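Long-range contacts in glutathione-specific gamma-glutamylcyclotransferase (Saccharomyces cerevisiae S288c, PDB 5HWK), which cleaves glutathione into 5-oxo-L-proline and the dipeptide Cys-Gly, a first step in the use of glutathione by yeast: residues I28-H33 with V126-N131; A36-W40 with F71-V75; A51-R55 with V182-S186; N193-L197 with L224-N229. One frame throughout, in Å; residues are numbered along the deposited sequence.

Contact 1 of 4, residues I28-H33 with V126-N131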
loop_
_atom_site.group_PDB
_atom_site.type_symbol
_atom_site.label_atom_id
_atom_site.label_comp_id
_atom_site.label_asym_id
_atom_site.label_seq_id
_atom_site.Cartn_x
_atom_site.Cartn_y
_atom_site.Cartn_z
ATOM N N ILE A 28 -1.606 -4.424 -13.364
ATOM C CA ILE A 28 -2.492 -5.529 -13.006
ATOM C C ILE A 28 -3.104 -5.235 -11.640
ATOM O O ILE A 28 -2.358 -5.139 -10.657
ATOM C CB ILE A 28 -1.717 -6.855 -12.944
ATOM C CG1 ILE A 28 -1.041 -7.169 -14.291
ATOM C CG2 ILE A 28 -2.639 -7.965 -12.430
ATOM C CD1 ILE A 28 -0.215 -8.412 -14.244
ATOM N N PRO A 29 -4.436 -5.112 -11.524
ATOM C CA PRO A 29 -5.060 -4.967 -10.201
ATOM C C PRO A 29 -4.717 -6.190 -9.378
ATOM O O PRO A 29 -4.689 -7.310 -9.890
ATOM C CB PRO A 29 -6.558 -4.932 -10.519
ATOM C CG PRO A 29 -6.658 -4.604 -11.942
ATOM C CD PRO A 29 -5.445 -5.159 -12.597
ATOM N N ALA A 30 -4.424 -5.986 -8.103
ATOM C CA ALA A 30 -3.857 -7.084 -7.338
ATOM C C ALA A 30 -4.386 -7.105 -5.924
ATOM O O ALA A 30 -4.448 -6.064 -5.253
ATOM C CB ALA A 30 -2.329 -6.978 -7.256
ATOM N N ILE A 31 -4.721 -8.311 -5.469
ATOM C CA ILE A 31 -4.831 -8.614 -4.056
ATOM C C ILE A 31 -3.429 -9.001 -3.612
ATOM O O ILE A 31 -2.911 -10.045 -4.028
ATOM C CB ILE A 31 -5.837 -9.743 -3.821
ATOM C CG1 ILE A 31 -7.214 -9.392 -4.418
ATOM C CG2 ILE A 31 -5.896 -10.119 -2.342
ATOM C CD1 ILE A 31 -8.209 -10.549 -4.331
ATOM N N ILE A 32 -2.793 -8.150 -2.820
ATOM C CA ILE A 32 -1.430 -8.369 -2.350
ATOM C C ILE A 32 -1.523 -9.050 -0.994
ATOM O O ILE A 32 -2.100 -8.492 -0.056
ATOM C CB ILE A 32 -0.690 -7.027 -2.233
ATOM C CG1 ILE A 32 -0.754 -6.238 -3.551
ATOM C CG2 ILE A 32 0.746 -7.238 -1.792
ATOM C CD1 ILE A 32 -0.400 -4.746 -3.376
ATOM N N HIS A 33 -0.934 -10.241 -0.873
ATOM C CA HIS A 33 -0.949 -10.952 0.395
ATOM C C HIS A 33 0.314 -10.667 1.181
ATOM O O HIS A 33 1.365 -10.368 0.608
ATOM C CB HIS A 33 -1.051 -12.449 0.137
ATOM C CG HIS A 33 -2.395 -12.864 -0.345
ATOM N ND1 HIS A 33 -3.361 -13.377 0.490
ATOM C CD2 HIS A 33 -2.943 -12.834 -1.584
ATOM C CE1 HIS A 33 -4.441 -13.663 -0.217
ATOM N NE2 HIS A 33 -4.215 -13.337 -1.476
ATOM N N VAL A 126 6.110 -11.875 -3.559
ATOM C CA VAL A 126 4.758 -11.699 -3.053
ATOM C C VAL A 126 3.749 -12.603 -3.750
ATOM O O VAL A 126 3.814 -12.828 -4.964
ATOM C CB VAL A 126 4.321 -10.219 -3.105
ATOM C CG1 VAL A 126 4.243 -9.719 -4.508
ATOM C CG2 VAL A 126 3.019 -10.044 -2.394
ATOM N N HIS A 127 2.827 -13.144 -2.959
ATOM C CA HIS A 127 1.669 -13.867 -3.467
ATOM C C HIS A 127 0.571 -12.872 -3.848
ATOM O O HIS A 127 0.038 -12.153 -2.986
ATOM C CB HIS A 127 1.153 -14.844 -2.415
ATOM C CG HIS A 127 -0.078 -15.578 -2.836
ATOM N ND1 HIS A 127 -1.072 -15.938 -1.951
ATOM C CD2 HIS A 127 -0.481 -16.013 -4.054
ATOM C CE1 HIS A 127 -2.033 -16.565 -2.606
ATOM N NE2 HIS A 127 -1.698 -16.628 -3.884
ATOM N N LEU A 128 0.195 -12.876 -5.129
ATOM C CA LEU A 128 -0.786 -11.965 -5.698
ATOM C C LEU A 128 -1.959 -12.749 -6.260
ATOM O O LEU A 128 -1.792 -13.861 -6.776
ATOM C CB LEU A 128 -0.182 -11.166 -6.832
ATOM C CG LEU A 128 1.002 -10.287 -6.451
ATOM C CD1 LEU A 128 1.516 -9.553 -7.661
ATOM C CD2 LEU A 128 0.619 -9.300 -5.346
ATOM N N GLU A 129 -3.140 -12.150 -6.205
ATOM C CA GLU A 129 -4.291 -12.617 -6.958
ATOM C C GLU A 129 -4.864 -11.425 -7.709
ATOM O O GLU A 129 -4.640 -10.270 -7.338
ATOM C CB GLU A 129 -5.409 -13.160 -6.059
ATOM C CG GLU A 129 -5.061 -14.311 -5.140
ATOM C CD GLU A 129 -6.104 -14.471 -4.045
ATOM O OE1 GLU A 129 -5.998 -13.783 -2.998
ATOM O OE2 GLU A 129 -7.048 -15.263 -4.245
ATOM N N THR A 130 -5.640 -11.720 -8.747
ATOM C CA THR A 130 -6.257 -10.678 -9.547
ATOM C C THR A 130 -7.633 -11.132 -10.020
ATOM O O THR A 130 -8.095 -12.234 -9.705
ATOM C CB THR A 130 -5.341 -10.254 -10.695
ATOM O OG1 THR A 130 -5.888 -9.089 -11.329
ATOM C CG2 THR A 130 -5.227 -11.368 -11.700
ATOM N N ASN A 131 -8.299 -10.268 -10.782
ATOM C CA ASN A 131 -9.637 -10.580 -11.260
ATOM C C ASN A 131 -9.576 -11.482 -12.490
ATOM O O ASN A 131 -8.508 -11.784 -13.025
ATOM C CB ASN A 131 -10.458 -9.308 -11.517
ATOM C CG ASN A 131 -9.783 -8.335 -12.482
ATOM O OD1 ASN A 131 -9.052 -8.733 -13.390
ATOM N ND2 ASN A 131 -10.048 -7.041 -12.292
HETATM O O HOH W 1 2.718 -12.682 -0.082
#
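Ile31 and Glu129 form the hydrogen-bonded pair of an antiparallel ladder between strands 26-33 and 119-129: Ile31 N donates to Glu129 O at 2.7 Å, and Glu129 N returns the bond to Ile31 O at 3.0 Å. Further on, His33 N donates to His127 O, and a water joins His33 O to His127 N. At the other end the carbonyl of Pro29 is taken by a side chain: Thr130 OG1 donates to Pro29 O at 2.6 Å. The threonine hydroxyl is swung opposite its own backbone N (chi1 -171°), which also sets OG1 3.6 Å from Ile28 CG2.

The apolar contacts belong to the non-hydrogen-bonded pair Ile32 and Leu128, whose side chains run side by side, Ile32 CG1 3.8 Å from Leu128 CD2. The other branch, Ile32 CG2, rests 3.7 Å from Val126 CG2. Branched residues suit this buried face, where Ile32 reaches Leu11, a probable substrate-binding residue.

Aromatic and charged groups gather on the side of Ile31 and Glu129. The His33 and His127 rings make an offset stack, centroids 4.5 Å apart and planes at 20°, with His127 ND1 over one face of His33. At the edge of the His33 ring, NE2 donates to Glu129 OE1; the modelled bond is so short that its exact length is doubtful. Asp88 holds both histidines, its carboxylate bonding His127 ND1 and its carbonyl His33 ND1. With His33 ND1 facing a carbonyl and NE2 a carboxylate, the ring may carry protons on both nitrogens, and so a positive charge, though the short modelled bond leaves this open.

Contact 2 of 4, residues A36-W40 with F71-V75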
loop_
_atom_site.group_PDB
_atom_site.type_symbol
_atom_site.label_atom_id
_atom_site.label_comp_id
_atom_site.label_asym_id
_atom_site.label_seq_id
_atom_site.Cartn_x
_atom_site.Cartn_y
_atom_site.Cartn_z
ATOM N N ALA A 36 -0.314 -5.417 5.545
ATOM C CA ALA A 36 -1.459 -4.563 5.819
ATOM C C ALA A 36 -1.085 -3.131 5.451
ATOM O O ALA A 36 0.025 -2.681 5.739
ATOM C CB ALA A 36 -1.760 -4.559 7.323
ATOM N N ARG A 37 -2.028 -2.380 4.894
ATOM C CA ARG A 37 -1.784 -0.972 4.555
ATOM C C ARG A 37 -2.404 -0.082 5.640
ATOM O O ARG A 37 -3.559 -0.295 6.020
ATOM C CB ARG A 37 -2.405 -0.618 3.208
ATOM C CG ARG A 37 -2.368 0.870 2.862
ATOM C CD ARG A 37 -2.904 1.180 1.480
ATOM N NE ARG A 37 -4.205 0.578 1.314
ATOM C CZ ARG A 37 -4.589 -0.038 0.202
ATOM N NH1 ARG A 37 -3.849 0.049 -0.916
ATOM N NH2 ARG A 37 -5.730 -0.715 0.175
ATOM N N ARG A 38 -1.617 0.851 6.176
ATOM C CA ARG A 38 -2.110 1.733 7.229
ATOM C C ARG A 38 -1.606 3.135 6.940
ATOM O O ARG A 38 -0.520 3.329 6.392
ATOM C CB ARG A 38 -1.578 1.291 8.622
ATOM C CG ARG A 38 -2.183 -0.014 9.170
ATOM C CD ARG A 38 -3.653 0.170 9.460
ATOM N NE ARG A 38 -4.324 -0.987 10.046
ATOM C CZ ARG A 38 -4.917 -1.955 9.351
ATOM N NH1 ARG A 38 -4.851 -1.973 8.016
ATOM N NH2 ARG A 38 -5.552 -2.929 10.005
ATOM N N PHE A 39 -2.372 4.138 7.393
ATOM C CA PHE A 39 -1.954 5.534 7.212
ATOM C C PHE A 39 -1.102 5.967 8.414
ATOM O O PHE A 39 -1.437 6.859 9.202
ATOM C CB PHE A 39 -3.157 6.447 7.008
ATOM C CG PHE A 39 -3.647 6.541 5.575
ATOM C CD1 PHE A 39 -3.855 5.411 4.809
ATOM C CD2 PHE A 39 -3.946 7.789 5.028
ATOM C CE1 PHE A 39 -4.333 5.513 3.508
ATOM C CE2 PHE A 39 -4.446 7.906 3.771
ATOM C CZ PHE A 39 -4.623 6.781 2.991
ATOM N N TRP A 40 0.010 5.238 8.578
ATOM C CA TRP A 40 0.932 5.340 9.703
ATOM C C TRP A 40 2.269 5.945 9.324
ATOM O O TRP A 40 3.254 5.772 10.063
ATOM C CB TRP A 40 1.098 3.990 10.378
ATOM C CG TRP A 40 -0.133 3.510 11.063
ATOM C CD1 TRP A 40 -1.316 4.199 11.249
ATOM C CD2 TRP A 40 -0.282 2.262 11.735
ATOM N NE1 TRP A 40 -2.199 3.414 11.955
ATOM C CE2 TRP A 40 -1.588 2.221 12.267
ATOM C CE3 TRP A 40 0.549 1.149 11.893
ATOM C CZ2 TRP A 40 -2.081 1.109 12.952
ATOM C CZ3 TRP A 40 0.053 0.042 12.584
ATOM C CH2 TRP A 40 -1.242 0.039 13.105
ATOM N N PHE A 71 0.016 -3.892 16.991
ATOM C CA PHE A 71 -0.188 -4.057 15.552
ATOM C C PHE A 71 -1.137 -5.216 15.279
ATOM O O PHE A 71 -2.043 -5.108 14.435
ATOM C CB PHE A 71 1.123 -4.325 14.799
ATOM C CG PHE A 71 2.081 -3.171 14.718
ATOM C CD1 PHE A 71 1.813 -1.952 15.299
ATOM C CD2 PHE A 71 3.273 -3.326 14.041
ATOM C CE1 PHE A 71 2.725 -0.919 15.215
ATOM C CE2 PHE A 71 4.187 -2.276 13.949
ATOM C CZ PHE A 71 3.901 -1.076 14.526
ATOM N N LEU A 72 -0.943 -6.346 15.981
ATOM C CA LEU A 72 -1.755 -7.532 15.720
ATOM C C LEU A 72 -3.222 -7.280 16.072
ATOM O O LEU A 72 -4.131 -7.647 15.313
ATOM C CB LEU A 72 -1.174 -8.721 16.487
ATOM C CG LEU A 72 -1.799 -10.087 16.211
ATOM C CD1 LEU A 72 -1.859 -10.428 14.731
ATOM C CD2 LEU A 72 -1.040 -11.197 16.961
ATOM N N LYS A 73 -3.484 -6.643 17.215
ATOM C CA LYS A 73 -4.868 -6.342 17.544
ATOM C C LYS A 73 -5.496 -5.397 16.529
ATOM O O LYS A 73 -6.670 -5.550 16.172
ATOM C CB LYS A 73 -4.957 -5.762 18.938
ATOM C CG LYS A 73 -4.898 -6.894 19.938
ATOM C CD LYS A 73 -4.887 -6.395 21.363
ATOM C CE LYS A 73 -4.781 -7.575 22.333
ATOM N NZ LYS A 73 -6.034 -8.380 22.419
ATOM N N ASN A 74 -4.717 -4.450 16.011
ATOM C CA ASN A 74 -5.268 -3.494 15.054
ATOM C C ASN A 74 -5.568 -4.184 13.723
ATOM O O ASN A 74 -6.609 -3.944 13.102
ATOM C CB ASN A 74 -4.281 -2.359 14.863
ATOM C CG ASN A 74 -4.722 -1.417 13.822
ATOM O OD1 ASN A 74 -4.618 -1.717 12.628
ATOM N ND2 ASN A 74 -5.239 -0.276 14.230
ATOM N N VAL A 75 -4.667 -5.057 13.274
ATOM C CA VAL A 75 -4.939 -5.808 12.058
ATOM C C VAL A 75 -6.138 -6.725 12.236
ATOM O O VAL A 75 -7.001 -6.807 11.353
ATOM C CB VAL A 75 -3.682 -6.549 11.592
ATOM C CG1 VAL A 75 -4.043 -7.582 10.510
ATOM C CG2 VAL A 75 -2.602 -5.545 11.160
HETATM O O HOH W 2 -6.624 -5.317 8.927
#
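A single oxygen, Asn74 OD1, is gripped by two nitrogens of Arg38. Arg38 NE donates to Asn74 OD1 at 2.7 Å in a fairly straight bond, and Arg38 NH2 reaches the same Asn74 OD1 at 3.0 Å along a more bent path. The oxygen lies almost in the guanidinium plane, while the amide is turned 57° against it; NE approaches within the plane of the amide carbonyl and NH2 tilts out of it. NH2 also makes a weak bond to Asn74 O and, through a water, reaches Val75 O. The arginine chain bends at its second torsion (chi2 -66°), so that NH1 can return to Arg37 O at 2.9 Å. With all three nitrogens engaged, and Tyr220 adding a cation-pi contact, the group has little rotational freedom left.

Trp40 lies beside this grip. Arg38 CB sits over one face of the indole, and Asn74 ND2 meets its edge, 3.7 Å from Trp40 CZ2. Farther along the rim, Trp40 CZ3 comes over one face of the Phe71 ring, 3.8 Å from Phe71 CD1, with the two rings oblique at 41°. The small Ala36 leaves room for a branched neighbour, its CB 4.1 Å from Val75 CG2.

Ala36, Arg38 and Trp40 thus turn to helix 69-78, whereas Phe39, at the centre of an inverse gamma turn, packs against helices 193-205 and 219-232. The axes of strand 36-38 and helix 71-75 pass 10.8 Å apart, almost at right angles, a helix-on-sheet layer in which an amphipathic helix lies across an edge strand of the small antiparallel sheet.

Contact 3 of 4, residues A51-R55 with V182-S186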
loop_
_atom_site.group_PDB
_atom_site.type_symbol
_atom_site.label_atom_id
_atom_site.label_comp_id
_atom_site.label_asym_id
_atom_site.label_seq_id
_atom_site.Cartn_x
_atom_site.Cartn_y
_atom_site.Cartn_z
ATOM N N ALA A 51 5.866 21.356 10.683
ATOM C CA ALA A 51 5.282 21.576 12.002
ATOM C C ALA A 51 3.959 20.858 12.172
ATOM O O ALA A 51 3.543 20.626 13.308
ATOM C CB ALA A 51 5.202 23.071 12.364
ATOM N N ASN A 52 3.240 20.555 11.083
ATOM C CA ASN A 52 1.905 19.980 11.178
ATOM C C ASN A 52 1.817 18.875 10.125
ATOM O O ASN A 52 1.219 19.043 9.056
ATOM C CB ASN A 52 0.825 21.045 10.926
ATOM C CG ASN A 52 0.815 22.096 12.011
ATOM O OD1 ASN A 52 1.327 23.195 11.830
ATOM N ND2 ASN A 52 0.331 21.713 13.183
ATOM N N PRO A 53 2.383 17.713 10.422
ATOM C CA PRO A 53 2.441 16.654 9.410
ATOM C C PRO A 53 1.080 16.047 9.122
ATOM O O PRO A 53 0.166 16.018 9.952
ATOM C CB PRO A 53 3.357 15.612 10.054
ATOM C CG PRO A 53 4.226 16.424 11.082
ATOM C CD PRO A 53 3.222 17.441 11.615
ATOM N N GLY A 54 0.966 15.510 7.926
ATOM C CA GLY A 54 -0.196 14.728 7.559
ATOM C C GLY A 54 0.044 13.226 7.740
ATOM O O GLY A 54 1.025 12.793 8.352
ATOM N N ARG A 55 -0.833 12.428 7.145
ATOM C CA ARG A 55 -0.791 10.977 7.228
ATOM C C ARG A 55 -0.949 10.386 5.845
ATOM O O ARG A 55 -1.942 10.651 5.154
ATOM C CB ARG A 55 -1.870 10.381 8.122
ATOM C CG ARG A 55 -1.833 10.840 9.521
ATOM C CD ARG A 55 -0.709 10.098 10.233
ATOM N NE ARG A 55 -0.669 10.366 11.680
ATOM C CZ ARG A 55 0.038 11.349 12.195
ATOM N NH1 ARG A 55 0.724 12.185 11.445
ATOM N NH2 ARG A 55 0.057 11.499 13.509
ATOM N N VAL A 182 -6.025 13.907 12.374
ATOM C CA VAL A 182 -4.974 14.548 11.579
ATOM C C VAL A 182 -5.400 14.724 10.117
ATOM O O VAL A 182 -5.282 15.821 9.539
ATOM C CB VAL A 182 -3.669 13.739 11.688
ATOM C CG1 VAL A 182 -2.639 14.359 10.765
ATOM C CG2 VAL A 182 -3.206 13.685 13.171
ATOM N N ILE A 183 -5.917 13.664 9.498
ATOM C CA ILE A 183 -6.248 13.761 8.081
ATOM C C ILE A 183 -7.265 14.869 7.829
ATOM O O ILE A 183 -7.192 15.569 6.812
ATOM C CB ILE A 183 -6.728 12.407 7.535
ATOM C CG1 ILE A 183 -5.550 11.417 7.553
ATOM C CG2 ILE A 183 -7.255 12.560 6.080
ATOM C CD1 ILE A 183 -6.026 10.054 7.149
ATOM N N ALA A 184 -8.179 15.084 8.764
ATOM C CA ALA A 184 -9.274 16.014 8.536
ATOM C C ALA A 184 -8.802 17.456 8.518
ATOM O O ALA A 184 -9.508 18.308 7.979
ATOM C CB ALA A 184 -10.287 15.844 9.657
ATOM N N VAL A 185 -7.655 17.768 9.121
ATOM C CA VAL A 185 -7.175 19.156 9.201
ATOM C C VAL A 185 -5.920 19.444 8.388
ATOM O O VAL A 185 -5.583 20.618 8.186
ATOM C CB VAL A 185 -6.980 19.616 10.662
ATOM C CG1 VAL A 185 -8.312 19.530 11.424
ATOM C CG2 VAL A 185 -5.820 18.859 11.318
ATOM N N SER A 186 -5.204 18.435 7.932
ATOM C CA SER A 186 -3.889 18.687 7.377
ATOM C C SER A 186 -3.954 18.996 5.881
ATOM O O SER A 186 -4.901 18.622 5.168
ATOM C CB SER A 186 -2.956 17.485 7.628
ATOM O OG SER A 186 -2.723 17.252 9.027
#
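Ser186 OG lies between two carbonyl oxygens, 3.3 Å from Pro53 O across the contact and 3.0 Å from Val182 O, four residues back in the chain. The single hydroxyl proton could go to either, and the serine has a second conformer, so the link across the contact is tentative. Serine suits this place, being small and able to turn back on a nearby backbone carbonyl. Gly54, having no side chain, lets the chain run close by: its CA is 3.9 Å from Ser186 OG and 4.0 Å from Val182 CG1.

Most of the apolar packing falls to Arg55 and Val182, whose side chains cross at about a right angle. Arg55 CG rests 3.8 Å from Val182 CG1, and beyond the bend at its second torsion (chi2 -77°) the guanidinium presents a face to Val182 CG2. Nearer the backbone, Arg55 CB sits 3.9 Å from Ile183 CG1. The start of strand 54-61 thus packs against helix 176-185.

Round its rim, Arg55 NE forms a salt bridge with Glu174 and NH1 bonds Gly54 O at 3.2 Å. Since Arg55 is buried, its pairing with Glu174 is probably screened from water and may be stronger than at the surface.

Contact 4 of 4, residues N193-L197 with L224-N229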
loop_
_atom_site.group_PDB
_atom_site.type_symbol
_atom_site.label_atom_id
_atom_site.label_comp_id
_atom_site.label_asym_id
_atom_site.label_seq_id
_atom_site.Cartn_x
_atom_site.Cartn_y
_atom_site.Cartn_z
ATOM N N ASN A 193 -4.889 16.615 2.963
ATOM C CA ASN A 193 -4.668 15.204 3.298
ATOM C C ASN A 193 -5.941 14.419 2.991
ATOM O O ASN A 193 -5.876 13.258 2.561
ATOM C CB ASN A 193 -4.314 15.135 4.785
ATOM C CG ASN A 193 -3.626 13.830 5.225
ATOM O OD1 ASN A 193 -3.074 13.848 6.315
ATOM N ND2 ASN A 193 -3.603 12.788 4.398
ATOM N N TYR A 194 -7.109 15.069 3.105
ATOM C CA TYR A 194 -8.354 14.402 2.763
ATOM C C TYR A 194 -8.390 14.002 1.299
ATOM O O TYR A 194 -8.863 12.902 0.970
ATOM C CB TYR A 194 -9.498 15.366 3.078
ATOM C CG TYR A 194 -10.869 14.993 2.612
ATOM C CD1 TYR A 194 -11.530 13.858 3.092
ATOM C CD2 TYR A 194 -11.596 15.881 1.830
ATOM C CE1 TYR A 194 -12.842 13.584 2.687
ATOM C CE2 TYR A 194 -12.835 15.604 1.429
ATOM C CZ TYR A 194 -13.463 14.474 1.855
ATOM O OH TYR A 194 -14.759 14.292 1.431
ATOM N N GLU A 195 -7.928 14.889 0.409
ATOM C CA GLU A 195 -7.885 14.563 -1.023
ATOM C C GLU A 195 -7.024 13.309 -1.261
ATOM O O GLU A 195 -7.373 12.478 -2.105
ATOM C CB GLU A 195 -7.298 15.723 -1.825
ATOM C CG GLU A 195 -7.318 15.451 -3.298
ATOM C CD GLU A 195 -6.476 16.423 -4.157
ATOM O OE1 GLU A 195 -5.469 17.006 -3.664
ATOM O OE2 GLU A 195 -6.775 16.534 -5.360
ATOM N N TYR A 196 -5.866 13.202 -0.604
ATOM C CA TYR A 196 -5.063 11.990 -0.759
ATOM C C TYR A 196 -5.862 10.732 -0.397
ATOM O O TYR A 196 -5.858 9.735 -1.146
ATOM C CB TYR A 196 -3.836 12.104 0.121
ATOM C CG TYR A 196 -2.944 10.903 0.191
ATOM C CD1 TYR A 196 -3.169 9.905 1.143
ATOM C CD2 TYR A 196 -1.848 10.787 -0.671
ATOM C CE1 TYR A 196 -2.334 8.795 1.228
ATOM C CE2 TYR A 196 -0.980 9.676 -0.595
ATOM C CZ TYR A 196 -1.252 8.675 0.325
ATOM O OH TYR A 196 -0.385 7.599 0.461
ATOM N N LEU A 197 -6.582 10.759 0.733
ATOM C CA LEU A 197 -7.399 9.598 1.097
ATOM C C LEU A 197 -8.494 9.353 0.078
ATOM O O LEU A 197 -8.765 8.212 -0.307
ATOM C CB LEU A 197 -8.001 9.802 2.483
ATOM C CG LEU A 197 -8.962 8.788 3.057
ATOM C CD1 LEU A 197 -8.364 7.381 3.044
ATOM C CD2 LEU A 197 -9.348 9.184 4.489
ATOM N N LEU A 224 -11.592 4.538 8.303
ATOM C CA LEU A 224 -10.812 5.771 8.300
ATOM C C LEU A 224 -11.560 6.900 7.574
ATOM O O LEU A 224 -11.705 8.022 8.098
ATOM C CB LEU A 224 -9.442 5.499 7.678
ATOM C CG LEU A 224 -8.508 6.718 7.738
ATOM C CD1 LEU A 224 -8.191 7.182 9.187
ATOM C CD2 LEU A 224 -7.231 6.371 6.986
ATOM N N LEU A 225 -12.095 6.608 6.388
ATOM C CA LEU A 225 -12.800 7.639 5.642
ATOM C C LEU A 225 -14.080 8.046 6.360
ATOM O O LEU A 225 -14.396 9.232 6.409
ATOM C CB LEU A 225 -13.096 7.153 4.217
ATOM C CG LEU A 225 -13.807 8.141 3.258
ATOM C CD1 LEU A 225 -13.098 9.507 3.182
ATOM C CD2 LEU A 225 -13.964 7.558 1.850
ATOM N N GLU A 226 -14.821 7.084 6.938
ATOM C CA GLU A 226 -16.040 7.432 7.666
ATOM C C GLU A 226 -15.719 8.352 8.830
ATOM O O GLU A 226 -16.443 9.322 9.091
ATOM C CB GLU A 226 -16.735 6.173 8.184
ATOM C CG GLU A 226 -17.451 5.361 7.116
ATOM N N THR A 227 -14.607 8.095 9.510
ATOM C CA THR A 227 -14.254 8.903 10.667
ATOM C C THR A 227 -13.767 10.286 10.252
ATOM O O THR A 227 -14.134 11.284 10.883
ATOM C CB THR A 227 -13.202 8.183 11.494
ATOM O OG1 THR A 227 -13.687 6.877 11.804
ATOM C CG2 THR A 227 -12.943 8.947 12.800
ATOM N N VAL A 228 -12.957 10.372 9.189
ATOM C CA VAL A 228 -12.541 11.668 8.654
ATOM C C VAL A 228 -13.770 12.478 8.253
ATOM O O VAL A 228 -13.863 13.673 8.548
ATOM C CB VAL A 228 -11.610 11.468 7.444
ATOM C CG1 VAL A 228 -11.384 12.775 6.688
ATOM C CG2 VAL A 228 -10.274 10.946 7.911
ATOM N N ASN A 229 -14.742 11.848 7.597
ATOM C CA ASN A 229 -15.958 12.584 7.233
ATOM C C ASN A 229 -16.710 13.081 8.465
ATOM O O ASN A 229 -17.290 14.178 8.443
ATOM C CB ASN A 229 -16.861 11.723 6.349
ATOM C CG ASN A 229 -16.325 11.574 4.913
ATOM O OD1 ASN A 229 -15.569 12.413 4.440
ATOM N ND2 ASN A 229 -16.757 10.519 4.207
HETATM O O HOH W 3 -15.779 11.654 1.392
#
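Leu197 CD2 packs against three residues of the facing helix, 4.2 Å from Leu224 CG, 4.0 Å from Leu225 CA and 4.0 Å from Val228 CG2. The leucine stretches outward with CG opposite the backbone N (chi1 176°), which carries its methyls toward helix 219-232. Leu225 leans in from one side, its CD1 touching both Leu197 CD2 and, at 4.1 Å, Tyr194 CE1. Val228 divides its two branches: CG2 takes Leu197, while CG1 meets Tyr194 CD1 at 3.8 Å. Its beta-branched shape fits a place between two partners.

Tyr194 and Leu197, a turn apart, thus face residues one turn apart on helix 219-232. This is roughly antiparallel helix packing, the axes of segments 193-197 and 224-229 approaching to 11.3 Å with their directions at 149°; Phe39 lies against Leu197 and Leu224 at the buried side.

Outward the chemistry becomes polar. Tyr194 also extends away from its backbone N (chi1 171°), laying the ring obliquely past Val228 and bringing CE1 3.4 Å from Asn229 OD1. Ring and amide planes stand steeply to each other, and Arg232 makes a cation-pi contact with the same ring. A water bridges the two polar ends, 2.8 Å from Tyr194 OH and donating to Asn229 OD1.

In the fold
Contact 2 is the most buried; the others are only partly buried. Contact 1 ties strands of the large sheet, mainly by backbone bonds. Contacts 2 and 3 both set a helix against the small sheet, through strands 35-40 and 54-61; in contact 2 the helix itself grips the arginine, whereas in contact 3 it only packs on one held by Glu174. Contact 4, helix on helix, relies on apolar packing, aliphatic inside and aromatic with a bridging water at the outer side. Phe39 of contact 2 touches Arg55 and Ile183 of contact 3 and Tyr196, Leu197 and Leu224 of contact 4. Contacts 3 and 4 also meet through Asn193, while contact 1 lies across the molecule from contact 3.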